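Local structure of phosphodiesterase (Candida albicans, 6CPU) at residues Q550-Y553 against T554-I558; A474-A477 against M478-S481. The protein is a mostly helical phosphodiesterase of the HD superfamily, modelled here as a single chain with one zinc ion and one magnesium ion. All coordinates share one frame; numbering follows the deposited sequence.

Contact 1: residues Q550-Y553 against T554-I558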
ATOM      1  N   GLN A 550      26.498   5.660   5.258  1.00 44.72           N
ATOM      2  CA  GLN A 550      26.252   4.583   4.287  1.00 42.94           C
ATOM      3  C   GLN A 550      25.192   4.908   3.226  1.00 41.96           C
ATOM      4  O   GLN A 550      25.132   4.239   2.192  1.00 38.21           O
ATOM      5  CB  GLN A 550      25.871   3.286   4.997  1.00 44.10           C
ATOM      6  CG  GLN A 550      26.902   2.766   5.990  1.00 44.46           C
ATOM      7  CD  GLN A 550      26.557   3.089   7.428  1.00 45.19           C
ATOM      8  OE1 GLN A 550      26.193   4.220   7.752  1.00 47.19           O
ATOM      9  NE2 GLN A 550      26.683   2.099   8.304  1.00 46.00           N
ATOM     10  N   LEU A 551      24.369   5.929   3.466  1.00 40.60           N
ATOM     11  CA  LEU A 551      23.320   6.305   2.513  1.00 41.47           C
ATOM     12  C   LEU A 551      23.733   7.430   1.565  1.00 40.53           C
ATOM     13  O   LEU A 551      22.899   7.946   0.815  1.00 38.10           O
ATOM     14  CB  LEU A 551      22.031   6.676   3.268  1.00 40.83           C
ATOM     15  CG  LEU A 551      21.648   5.745   4.431  1.00 40.73           C
ATOM     16  CD1 LEU A 551      20.313   6.166   5.031  1.00 41.60           C
ATOM     17  CD2 LEU A 551      21.599   4.284   4.003  1.00 41.19           C
ATOM     18  N   GLN A 552      25.024   7.787   1.563  1.00 41.49           N
ATOM     19  CA  GLN A 552      25.533   8.876   0.717  1.00 39.80           C
ATOM     20  C   GLN A 552      25.193   8.659  -0.758  1.00 38.15           C
ATOM     21  O   GLN A 552      24.949   9.618  -1.493  1.00 38.09           O
ATOM     22  CB  GLN A 552      27.059   9.043   0.914  1.00 42.09           C
ATOM     23  CG  GLN A 552      27.726  10.112   0.053  1.00 43.57           C
ATOM     24  CD  GLN A 552      27.253  11.521   0.367  1.00 44.19           C
ATOM     25  OE1 GLN A 552      26.973  11.857   1.518  1.00 45.86           O
ATOM     26  NE2 GLN A 552      27.173  12.358  -0.658  1.00 44.72           N
ATOM     27  N   TYR A 553      25.155   7.397  -1.186  1.00 37.57           N
ATOM     28  CA  TYR A 553      24.829   7.076  -2.572  1.00 37.38           C
ATOM     29  C   TYR A 553      23.517   7.716  -3.044  1.00 36.90           C
ATOM     30  O   TYR A 553      23.373   8.025  -4.229  1.00 35.42           O
ATOM     31  CB  TYR A 553      24.805   5.560  -2.779  1.00 39.62           C
ATOM     32  CG  TYR A 553      23.553   4.875  -2.266  1.00 39.85           C
ATOM     33  CD1 TYR A 553      22.457   4.678  -3.102  1.00 39.03           C
ATOM     34  CD2 TYR A 553      23.465   4.429  -0.954  1.00 39.18           C
ATOM     35  CE1 TYR A 553      21.308   4.052  -2.640  1.00 39.59           C
ATOM     36  CE2 TYR A 553      22.319   3.804  -0.486  1.00 39.98           C
ATOM     37  CZ  TYR A 553      21.245   3.613  -1.338  1.00 39.37           C
ATOM     38  OH  TYR A 553      20.101   2.987  -0.879  1.00 41.71           O
ATOM     39  N   THR A 554      22.566   7.920  -2.122  1.00 38.63           N
ATOM     40  CA  THR A 554      21.305   8.586  -2.466  1.00 38.91           C
ATOM     41  C   THR A 554      21.554  10.022  -2.918  1.00 38.78           C
ATOM     42  O   THR A 554      21.024  10.458  -3.939  1.00 36.26           O
ATOM     43  CB  THR A 554      20.294   8.578  -1.304  1.00 37.49           C
ATOM     44  OG1 THR A 554      20.883   9.141  -0.126  1.00 39.93           O
ATOM     45  CG2 THR A 554      19.836   7.156  -1.008  1.00 38.41           C
ATOM     46  N   CYS A 555      22.371  10.749  -2.163  1.00 42.29           N
ATOM     47  CA  CYS A 555      22.770  12.104  -2.561  1.00 45.71           C
ATOM     48  C   CYS A 555      23.487  12.110  -3.920  1.00 45.28           C
ATOM     49  O   CYS A 555      23.273  13.011  -4.739  1.00 46.56           O
ATOM     50  CB  CYS A 555      23.661  12.734  -1.493  1.00 46.62           C
ATOM     51  SG  CYS A 555      22.995  12.619   0.183  1.00 54.73           S
ATOM     52  N   ASP A 556      24.321  11.098  -4.163  1.00 46.82           N
ATOM     53  CA  ASP A 556      25.045  10.979  -5.435  1.00 45.94           C
ATOM     54  C   ASP A 556      24.100  10.859  -6.620  1.00 46.12           C
ATOM     55  O   ASP A 556      24.311  11.510  -7.649  1.00 44.95           O
ATOM     56  CB  ASP A 556      26.002   9.779  -5.425  1.00 49.04           C
ATOM     57  CG  ASP A 556      27.060   9.872  -4.332  1.00 49.51           C
ATOM     58  OD1 ASP A 556      27.332  10.991  -3.846  1.00 49.30           O
ATOM     59  OD2 ASP A 556      27.618   8.819  -3.952  1.00 51.89           O
ATOM     60  N   ILE A 557      23.049  10.044  -6.477  1.00 44.33           N
ATOM     61  CA  ILE A 557      22.086   9.843  -7.566  1.00 42.88           C
ATOM     62  C   ILE A 557      21.164  11.051  -7.741  1.00 40.79           C
ATOM     63  O   ILE A 557      20.818  11.398  -8.869  1.00 38.47           O
ATOM     64  CB  ILE A 557      21.251   8.548  -7.389  1.00 42.83           C
ATOM     65  CG1 ILE A 557      22.165   7.316  -7.404  1.00 43.58           C
ATOM     66  CG2 ILE A 557      20.210   8.428  -8.491  1.00 42.20           C
ATOM     67  CD1 ILE A 557      21.499   6.037  -6.935  1.00 44.19           C
ATOM     68  N   ILE A 558      20.764  11.691  -6.641  1.00 44.44           N
ATOM     69  CA  ILE A 558      19.977  12.928  -6.734  1.00 45.25           C
ATOM     70  C   ILE A 558      20.700  13.965  -7.596  1.00 45.47           C
ATOM     71  O   ILE A 558      20.101  14.566  -8.491  1.00 43.84           O
ATOM     72  CB  ILE A 558      19.682  13.546  -5.352  1.00 47.07           C
ATOM     73  CG1 ILE A 558      18.704  12.668  -4.568  1.00 48.19           C
ATOM     74  CG2 ILE A 558      19.080  14.942  -5.508  1.00 47.37           C
ATOM     75  CD1 ILE A 558      18.743  12.908  -3.073  1.00 49.64           C
TER
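The ring of Tyr-553 and the methyl of Thr-554 illustrate how neighbours in the first turn of a helix can pack on each other. CG2 of Thr-554 comes over one face of the ring, displaced toward its rim, in a CH-pi contact 4.0 Å from the centroid. Tyr-553 holds CG between its own backbone N and carbonyl carbon (chi1 78°), which brings the ring over the peptide that follows: Tyr-553 CG is 3.2 Å from Thr-554 N. Ile-557 CD1 arrives at the ring edge instead, 4.2 Å from Tyr-553 CD1.

The hydroxyl of Thr-554 turns back along the chain to Leu-551 O, a short bond of 2.5 Å from OG1, nearly in line with the carbonyl. Thr-554 N donates to the same oxygen from above its plane, giving that carbonyl a double grip close to the beginning of the helix. On another side of the turn, the side chains of Gln-552 and Asp-556 cross at about a right angle; a weak bond joins NE2 to OD1 at 3.5 Å, with amide and carboxylate planes 53° apart.

Arg-292 makes a cation-pi contact with Tyr-553, and Trp-218 meets its ring edge-to-face. Helix 276-292 sends Phe-289 against both Tyr-553 and Thr-554, while helix 525-547 packs on Thr-554 through Phe-541 and on Cys-555 through Asn-542 and Ser-545.

Contact 2: residues A474-A477 against M478-S481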
ATOM      1  N   ALA A 474      12.156   8.552 -13.612  1.00 32.44           N
ATOM      2  CA  ALA A 474      11.265   9.186 -14.577  1.00 32.82           C
ATOM      3  C   ALA A 474       9.924   8.469 -14.699  1.00 32.07           C
ATOM      4  O   ALA A 474       8.898   9.116 -14.881  1.00 32.30           O
ATOM      5  CB  ALA A 474      11.925   9.258 -15.947  1.00 34.00           C
ATOM      6  N   GLN A 475       9.937   7.142 -14.635  1.00 29.58           N
ATOM      7  CA  GLN A 475       8.690   6.359 -14.704  1.00 28.43           C
ATOM      8  C   GLN A 475       7.767   6.742 -13.547  1.00 25.84           C
ATOM      9  O   GLN A 475       6.576   6.926 -13.740  1.00 27.30           O
ATOM     10  CB  GLN A 475       8.987   4.859 -14.648  1.00 28.42           C
ATOM     11  CG  GLN A 475       9.619   4.297 -15.912  1.00 29.51           C
ATOM     12  CD  GLN A 475       9.914   2.816 -15.805  1.00 29.75           C
ATOM     13  OE1 GLN A 475      10.361   2.333 -14.763  1.00 31.91           O
ATOM     14  NE2 GLN A 475       9.686   2.094 -16.885  1.00 31.40           N
ATOM     15  N   TRP A 476       8.338   6.864 -12.356  1.00 25.31           N
ATOM     16  CA  TRP A 476       7.594   7.304 -11.167  1.00 26.51           C
ATOM     17  C   TRP A 476       7.043   8.720 -11.336  1.00 27.88           C
ATOM     18  O   TRP A 476       5.909   8.993 -10.976  1.00 28.20           O
ATOM     19  CB  TRP A 476       8.478   7.247  -9.923  1.00 26.10           C
ATOM     20  CG  TRP A 476       8.643   5.872  -9.359  1.00 28.07           C
ATOM     21  CD1 TRP A 476       9.790   5.126  -9.304  1.00 29.01           C
ATOM     22  CD2 TRP A 476       7.622   5.077  -8.762  1.00 28.74           C
ATOM     23  NE1 TRP A 476       9.540   3.912  -8.706  1.00 29.96           N
ATOM     24  CE2 TRP A 476       8.216   3.856  -8.366  1.00 29.40           C
ATOM     25  CE3 TRP A 476       6.258   5.274  -8.526  1.00 29.21           C
ATOM     26  CZ2 TRP A 476       7.490   2.839  -7.748  1.00 30.00           C
ATOM     27  CZ3 TRP A 476       5.538   4.256  -7.904  1.00 29.70           C
ATOM     28  CH2 TRP A 476       6.155   3.055  -7.535  1.00 28.80           C
ATOM     29  N   ALA A 477       7.855   9.621 -11.892  1.00 28.69           N
ATOM     30  CA  ALA A 477       7.422  10.997 -12.127  1.00 29.34           C
ATOM     31  C   ALA A 477       6.191  11.052 -13.010  1.00 29.69           C
ATOM     32  O   ALA A 477       5.297  11.877 -12.807  1.00 28.66           O
ATOM     33  CB  ALA A 477       8.552  11.814 -12.751  1.00 31.47           C
ATOM     34  N   MET A 478       6.150  10.178 -14.005  1.00 29.00           N
ATOM     35  CA  MET A 478       5.014  10.075 -14.889  1.00 30.97           C
ATOM     36  C   MET A 478       3.724   9.640 -14.180  1.00 29.64           C
ATOM     37  O   MET A 478       2.665  10.231 -14.390  1.00 28.34           O
ATOM     38  CB  MET A 478       5.333   9.080 -16.003  1.00 33.23           C
ATOM     39  CG  MET A 478       4.160   8.760 -16.896  1.00 37.00           C
ATOM     40  SD  MET A 478       4.730   8.080 -18.459  1.00 44.85           S
ATOM     41  CE  MET A 478       3.166   7.750 -19.247  1.00 44.21           C
ATOM     42  N   VAL A 479       3.792   8.578 -13.383  1.00 29.24           N
ATOM     43  CA  VAL A 479       2.572   8.110 -12.710  1.00 27.35           C
ATOM     44  C   VAL A 479       2.126   9.097 -11.615  1.00 26.30           C
ATOM     45  O   VAL A 479       0.927   9.294 -11.424  1.00 24.78           O
ATOM     46  CB  VAL A 479       2.682   6.648 -12.213  1.00 28.15           C
ATOM     47  CG1 VAL A 479       3.014   5.736 -13.397  1.00 29.05           C
ATOM     48  CG2 VAL A 479       3.703   6.492 -11.098  1.00 28.62           C
ATOM     49  N   LEU A 480       3.079   9.749 -10.950  1.00 25.63           N
ATOM     50  CA  LEU A 480       2.768  10.798  -9.978  1.00 27.38           C
ATOM     51  C   LEU A 480       2.016  11.951 -10.651  1.00 26.77           C
ATOM     52  O   LEU A 480       1.028  12.441 -10.115  1.00 24.36           O
ATOM     53  CB  LEU A 480       4.037  11.298  -9.257  1.00 27.97           C
ATOM     54  CG  LEU A 480       3.835  12.300  -8.095  1.00 29.06           C
ATOM     55  CD1 LEU A 480       2.927  11.737  -7.008  1.00 29.40           C
ATOM     56  CD2 LEU A 480       5.157  12.720  -7.479  1.00 30.06           C
ATOM     57  N   SER A 481       2.454  12.352 -11.845  1.00 28.56           N
ATOM     58  CA  SER A 481       1.716  13.346 -12.634  1.00 27.85           C
ATOM     59  C   SER A 481       0.306  12.918 -13.027  1.00 27.70           C
ATOM     60  O   SER A 481      -0.600  13.755 -13.081  1.00 26.38           O
ATOM     61  CB  SER A 481       2.506  13.742 -13.893  1.00 30.36           C
ATOM     62  OG  SER A 481       3.808  14.143 -13.522  1.00 32.45           O
TER
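Ser-481 reaches back one turn to Ala-477, a worked case of a serine that bonds the helix carrying it. Its OG donates to Ala-477 O at 2.8 Å, while Ser-481 N donates to the same oxygen at 3.0 Å from the opposite face of the carbonyl plane. The hydroxyl gets there because OG stands anti to the carbonyl carbon of its own residue (chi1 -53°), facing the preceding turn.

Elsewhere in the turn, Val-479 CG2 lies obliquely to the indole of Trp-476, 3.8 Å from CE3. That same methyl sits 3.3 Å from Trp-476 O, so it touches both ring and backbone. Leu-480 N bonds to Trp-476 O at 2.9 Å.

In the second shell, His-223 meets the indole edge-to-face and Phe-273 adds another ring, while Gln-475 NE2 bonds to Pro-512 O. Ile-525 and Gln-529 of helix 525-547 pack on Ala-477, and Gln-522 NE2 makes a weak bond with Ser-481 OG.

Two donors on one carbonyl probably draw electron density toward Ala-477 O, while the bond from OG ties the serine hydroxyl to the backbone in an otherwise largely apolar turn.

How the contacts relate
Followed from the N terminus, the chain reaches contact 2 first, inside helix 470-495, and contact 1 later, at the start of helix 552-569. Each joins consecutive residues, so neither closes a loop; they stand in series and neither nest nor cross. Their centres are 21 Å apart and their nearest atoms about 10 Å, without touching. Two helices bridge the gap. Helix 525-547 meets contact 2 near its beginning, at Ile-525 and Gln-529, and contact 1 further along, from Ile-533 to Ser-545. Helix 276-292, which carries the zinc ligand His-278, meets contact 2 through Arg-277 and Asp-281 and contact 1 through Phe-289.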